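Local coordinates for delta-1-pyrroline-5-carboxylate dehydrogenase, mitochondrial (Mus musculus, PDB 4E3X), which oxidises L-glutamate gamma-semialdehyde, the open-chain form of pyrroline-5-carboxylate, to glutamate with NAD+ in the second step of mitochondrial proline breakdown, at residues 131-144 with 158-171. Sequence-based numbering, arbitrary orientation.
Sequences AADMLSGPRRAEVL and AEIDAAAELIDFFR
L135 is the knob to look at first: its side chain drops into a hollow walled by A162, L166, I167 and F170. L135 CB lies 3.6 Å from I167 CG1, and its CD1 meets L166 CD2 at 3.7 Å, the two leucines crossing at about a right angle. I167 returns the fit, filling the dip between A132, L135, S136 and R140. CG1 of I167 stands anti to its carbonyl carbon (chi1 -71°), and the extended second torsion carries I167 CD1 to 3.5 Å from S136 N. A132 is small enough to let the backbones close in, and R171 packs on it, its CG 3.7 Å from A132 CB. These are helices of the aldehyde dehydrogenase fold: 121-136 runs nearly antiparallel to 155-180 (163° between the axes of 131-136 and 158-171), then the chain turns at G137 and helix 140-151 meets the same partner far more steeply. There L144 is the knob, seated among A158, E159, A162 and A163, with CD1 3.6 Å from A163 CB. R140 stretches over A163, whose CB sits against one guanidinium face, offset toward its rim, and grips E159 side-on: NE reaches OE1 at 2.9 Å and NH1 reaches OE2 at 2.7 Å, with the two planes turned 35° apart. R140 NH2 bonds to S136 O in the carbonyl plane, tying the helix end to the next helix, and also pairs with E35, which holds R171 NH1 as well.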
loop_
_atom_site.group_PDB
_atom_site.type_symbol
_atom_site.label_atom_id
_atom_site.label_comp_id
_atom_site.label_asym_id
_atom_site.label_seq_id
_atom_site.Cartn_x
_atom_site.Cartn_y
_atom_site.Cartn_z
ATOM N N ALA B 131 -22.966 4.726 14.700
ATOM C CA ALA B 131 -23.131 5.881 13.819
ATOM C C ALA B 131 -23.976 5.521 12.596
ATOM O O ALA B 131 -24.855 6.284 12.190
ATOM C CB ALA B 131 -21.776 6.425 13.401
ATOM N N ALA B 132 -23.707 4.356 12.012
ATOM C CA ALA B 132 -24.471 3.900 10.848
ATOM C C ALA B 132 -25.952 3.739 11.174
ATOM O O ALA B 132 -26.807 4.090 10.371
ATOM C CB ALA B 132 -23.903 2.601 10.314
ATOM N N ASP B 133 -26.246 3.209 12.353
ATOM C CA ASP B 133 -27.623 3.016 12.785
ATOM C C ASP B 133 -28.334 4.360 12.950
ATOM O O ASP B 133 -29.496 4.515 12.559
ATOM C CB ASP B 133 -27.635 2.218 14.094
ATOM C CG ASP B 133 -29.034 1.897 14.581
ATOM O OD1 ASP B 133 -29.608 0.885 14.125
ATOM O OD2 ASP B 133 -29.548 2.638 15.443
ATOM N N MET B 134 -27.629 5.342 13.508
ATOM C CA MET B 134 -28.191 6.683 13.663
ATOM C C MET B 134 -28.468 7.327 12.307
ATOM O O MET B 134 -29.518 7.925 12.092
ATOM C CB MET B 134 -27.243 7.557 14.478
ATOM C CG MET B 134 -27.049 7.065 15.910
ATOM S SD MET B 134 -25.646 7.845 16.743
ATOM C CE MET B 134 -26.259 9.519 16.881
ATOM N N LEU B 135 -27.517 7.200 11.389
ATOM C CA LEU B 135 -27.668 7.732 10.037
ATOM C C LEU B 135 -28.818 7.060 9.297
ATOM O O LEU B 135 -29.521 7.711 8.527
ATOM C CB LEU B 135 -26.370 7.556 9.251
ATOM C CG LEU B 135 -25.220 8.474 9.656
ATOM C CD1 LEU B 135 -23.887 7.898 9.185
ATOM C CD2 LEU B 135 -25.432 9.874 9.097
ATOM N N SER B 136 -29.003 5.759 9.519
ATOM C CA SER B 136 -30.059 5.005 8.852
ATOM C C SER B 136 -31.427 5.496 9.296
ATOM O O SER B 136 -32.348 5.645 8.483
ATOM C CB SER B 136 -29.914 3.508 9.150
ATOM O OG SER B 136 -30.979 2.765 8.598
ATOM N N GLY B 137 -31.559 5.741 10.595
ATOM C CA GLY B 137 -32.843 6.054 11.188
ATOM C C GLY B 137 -33.029 7.515 11.523
ATOM O O GLY B 137 -33.376 8.310 10.652
ATOM N N PRO B 138 -32.806 7.877 12.797
ATOM C CA PRO B 138 -33.225 9.194 13.281
ATOM C C PRO B 138 -32.494 10.373 12.652
ATOM O O PRO B 138 -33.048 11.469 12.651
ATOM C CB PRO B 138 -32.940 9.120 14.787
ATOM C CG PRO B 138 -31.881 8.056 14.927
ATOM C CD PRO B 138 -32.241 7.042 13.872
ATOM N N ARG B 139 -31.291 10.160 12.131
ATOM C CA ARG B 139 -30.503 11.265 11.582
ATOM C C ARG B 139 -30.501 11.305 10.058
ATOM O O ARG B 139 -29.842 12.158 9.464
ATOM C CB ARG B 139 -29.063 11.238 12.118
ATOM C CG ARG B 139 -28.975 11.244 13.638
ATOM C CD ARG B 139 -29.445 12.569 14.236
ATOM N NE ARG B 139 -28.343 13.501 14.474
ATOM C CZ ARG B 139 -27.592 13.501 15.573
ATOM N NH1 ARG B 139 -26.610 14.382 15.710
ATOM N NH2 ARG B 139 -27.814 12.615 16.538
ATOM N N ARG B 140 -31.233 10.389 9.429
ATOM C CA ARG B 140 -31.220 10.306 7.969
ATOM C C ARG B 140 -31.691 11.604 7.328
ATOM O O ARG B 140 -31.041 12.138 6.432
ATOM C CB ARG B 140 -32.081 9.139 7.465
ATOM C CG ARG B 140 -31.668 8.652 6.071
ATOM C CD ARG B 140 -32.739 7.759 5.449
ATOM N NE ARG B 140 -32.250 6.971 4.318
ATOM C CZ ARG B 140 -31.782 5.731 4.427
ATOM N NH1 ARG B 140 -31.374 5.074 3.348
ATOM N NH2 ARG B 140 -31.714 5.149 5.621
ATOM N N ALA B 141 -32.834 12.110 7.777
ATOM C CA ALA B 141 -33.413 13.285 7.143
ATOM C C ALA B 141 -32.480 14.490 7.287
ATOM O O ALA B 141 -32.308 15.267 6.345
ATOM C CB ALA B 141 -34.807 13.579 7.707
ATOM N N GLU B 142 -31.864 14.630 8.457
ATOM C CA GLU B 142 -30.911 15.710 8.694
ATOM C C GLU B 142 -29.737 15.689 7.719
ATOM O O GLU B 142 -29.422 16.707 7.092
ATOM C CB GLU B 142 -30.380 15.632 10.128
ATOM C CG GLU B 142 -29.299 16.667 10.421
ATOM C CD GLU B 142 -28.500 16.372 11.679
ATOM O OE1 GLU B 142 -28.951 15.555 12.510
ATOM O OE2 GLU B 142 -27.416 16.972 11.837
ATOM N N VAL B 143 -29.066 14.548 7.599
ATOM C CA VAL B 143 -27.882 14.509 6.734
ATOM C C VAL B 143 -28.255 14.651 5.257
ATOM O O VAL B 143 -27.512 15.253 4.481
ATOM C CB VAL B 143 -26.955 13.289 6.993
ATOM C CG1 VAL B 143 -26.462 13.306 8.442
ATOM C CG2 VAL B 143 -27.639 11.975 6.648
ATOM N N LEU B 144 -29.405 14.103 4.875
ATOM C CA LEU B 144 -29.887 14.302 3.514
ATOM C C LEU B 144 -30.143 15.786 3.242
ATOM O O LEU B 144 -29.686 16.328 2.235
ATOM C CB LEU B 144 -31.157 13.486 3.266
ATOM C CG LEU B 144 -30.975 12.087 2.670
ATOM C CD1 LEU B 144 -29.955 11.258 3.415
ATOM C CD2 LEU B 144 -32.320 11.382 2.636
ATOM N N ALA B 158 -28.752 12.816 -2.735
ATOM C CA ALA B 158 -28.396 12.897 -1.324
ATOM C C ALA B 158 -28.567 11.531 -0.660
ATOM O O ALA B 158 -27.724 11.099 0.127
ATOM C CB ALA B 158 -29.244 13.933 -0.635
ATOM N N GLU B 159 -29.658 10.849 -0.996
ATOM C CA GLU B 159 -29.975 9.546 -0.420
ATOM C C GLU B 159 -28.903 8.498 -0.688
ATOM O O GLU B 159 -28.508 7.768 0.221
ATOM C CB GLU B 159 -31.338 9.056 -0.921
ATOM C CG GLU B 159 -31.598 7.569 -0.730
ATOM C CD GLU B 159 -31.921 7.171 0.706
ATOM O OE1 GLU B 159 -31.862 8.027 1.618
ATOM O OE2 GLU B 159 -32.243 5.985 0.916
ATOM N N ILE B 160 -28.428 8.416 -1.924
ATOM C CA ILE B 160 -27.415 7.415 -2.242
ATOM C C ILE B 160 -26.050 7.735 -1.645
ATOM O O ILE B 160 -25.214 6.845 -1.527
ATOM C CB ILE B 160 -27.283 7.144 -3.757
ATOM C CG1 ILE B 160 -26.696 8.349 -4.495
ATOM C CG2 ILE B 160 -28.624 6.712 -4.342
ATOM C CD1 ILE B 160 -26.528 8.119 -5.992
ATOM N N ASP B 161 -25.855 8.993 -1.252
ATOM C CA ASP B 161 -24.580 9.492 -0.747
ATOM C C ASP B 161 -24.563 9.570 0.786
ATOM O O ASP B 161 -23.952 8.729 1.455
ATOM C CB ASP B 161 -24.308 10.872 -1.379
ATOM C CG ASP B 161 -23.146 11.624 -0.732
ATOM O OD1 ASP B 161 -22.314 10.993 -0.053
ATOM O OD2 ASP B 161 -23.070 12.865 -0.917
ATOM N N ALA B 162 -25.222 10.590 1.337
ATOM C CA ALA B 162 -25.143 10.877 2.773
ATOM C C ALA B 162 -25.771 9.791 3.623
ATOM O O ALA B 162 -25.398 9.604 4.781
ATOM C CB ALA B 162 -25.780 12.220 3.084
ATOM N N ALA B 163 -26.747 9.090 3.060
ATOM C CA ALA B 163 -27.294 7.937 3.745
ATOM C C ALA B 163 -26.590 6.668 3.270
ATOM O O ALA B 163 -25.666 6.202 3.918
ATOM C CB ALA B 163 -28.804 7.848 3.558
ATOM N N ALA B 164 -26.996 6.130 2.124
ATOM C CA ALA B 164 -26.582 4.781 1.747
ATOM C C ALA B 164 -25.075 4.555 1.697
ATOM O O ALA B 164 -24.578 3.651 2.350
ATOM C CB ALA B 164 -27.212 4.367 0.439
ATOM N N GLU B 165 -24.340 5.367 0.945
ATOM C CA GLU B 165 -22.911 5.112 0.810
ATOM C C GLU B 165 -22.167 5.282 2.131
ATOM O O GLU B 165 -21.306 4.474 2.463
ATOM C CB GLU B 165 -22.281 5.992 -0.267
ATOM C CG GLU B 165 -20.868 5.554 -0.605
ATOM C CD GLU B 165 -20.314 6.257 -1.823
ATOM O OE1 GLU B 165 -20.649 7.441 -2.030
ATOM O OE2 GLU B 165 -19.548 5.622 -2.579
ATOM N N LEU B 166 -22.495 6.336 2.874
ATOM C CA LEU B 166 -21.826 6.599 4.144
ATOM C C LEU B 166 -22.101 5.483 5.153
ATOM O O LEU B 166 -21.192 4.959 5.802
ATOM C CB LEU B 166 -22.285 7.947 4.700
ATOM C CG LEU B 166 -21.673 8.304 6.054
ATOM C CD1 LEU B 166 -20.157 8.211 6.005
ATOM C CD2 LEU B 166 -22.110 9.703 6.455
ATOM N N ILE B 167 -23.370 5.114 5.263
ATOM C CA ILE B 167 -23.768 4.009 6.118
ATOM C C ILE B 167 -23.039 2.721 5.717
ATOM O O ILE B 167 -22.507 1.999 6.571
ATOM C CB ILE B 167 -25.295 3.806 6.057
ATOM C CG1 ILE B 167 -26.019 4.953 6.775
ATOM C CG2 ILE B 167 -25.701 2.471 6.659
ATOM C CD1 ILE B 167 -27.497 5.043 6.402
ATOM N N ASP B 168 -22.979 2.452 4.415
ATOM C CA ASP B 168 -22.295 1.254 3.927
ATOM C C ASP B 168 -20.790 1.278 4.223
ATOM O O ASP B 168 -20.221 0.252 4.600
ATOM C CB ASP B 168 -22.521 1.052 2.427
ATOM C CG ASP B 168 -23.947 0.610 2.082
ATOM O OD1 ASP B 168 -24.710 0.232 2.989
ATOM O OD2 ASP B 168 -24.290 0.629 0.878
ATOM N N PHE B 169 -20.130 2.422 4.039
ATOM C CA PHE B 169 -18.715 2.515 4.410
ATOM C C PHE B 169 -18.549 2.124 5.876
ATOM O O PHE B 169 -17.679 1.325 6.223
ATOM C CB PHE B 169 -18.174 3.941 4.257
ATOM C CG PHE B 169 -17.737 4.303 2.860
ATOM C CD1 PHE B 169 -16.937 3.456 2.108
ATOM C CD2 PHE B 169 -18.097 5.531 2.320
ATOM C CE1 PHE B 169 -16.525 3.824 0.824
ATOM C CE2 PHE B 169 -17.682 5.909 1.046
ATOM C CZ PHE B 169 -16.901 5.051 0.296
ATOM N N PHE B 170 -19.372 2.704 6.747
ATOM C CA PHE B 170 -19.231 2.449 8.174
ATOM C C PHE B 170 -19.477 0.976 8.512
ATOM O O PHE B 170 -18.709 0.376 9.271
ATOM C CB PHE B 170 -20.160 3.356 8.984
ATOM C CG PHE B 170 -19.694 4.783 9.088
ATOM C CD1 PHE B 170 -18.507 5.205 8.502
ATOM C CD2 PHE B 170 -20.456 5.707 9.784
ATOM C CE1 PHE B 170 -18.088 6.526 8.617
ATOM C CE2 PHE B 170 -20.041 7.023 9.904
ATOM C CZ PHE B 170 -18.858 7.435 9.315
ATOM N N ARG B 171 -20.518 0.378 7.939
ATOM C CA ARG B 171 -20.837 -1.021 8.255
ATOM C C ARG B 171 -19.862 -2.012 7.623
ATOM O O ARG B 171 -19.369 -2.921 8.296
ATOM C CB ARG B 171 -22.273 -1.390 7.878
ATOM C CG ARG B 171 -23.335 -0.625 8.633
ATOM C CD ARG B 171 -24.603 -1.463 8.762
ATOM N NE ARG B 171 -25.738 -0.704 9.293
ATOM C CZ ARG B 171 -26.755 -0.260 8.552
ATOM N NH1 ARG B 171 -26.783 -0.487 7.241
ATOM N NH2 ARG B 171 -27.736 0.429 9.120
HETATM O O HOH W 1 -29.060 -0.177 11.607
#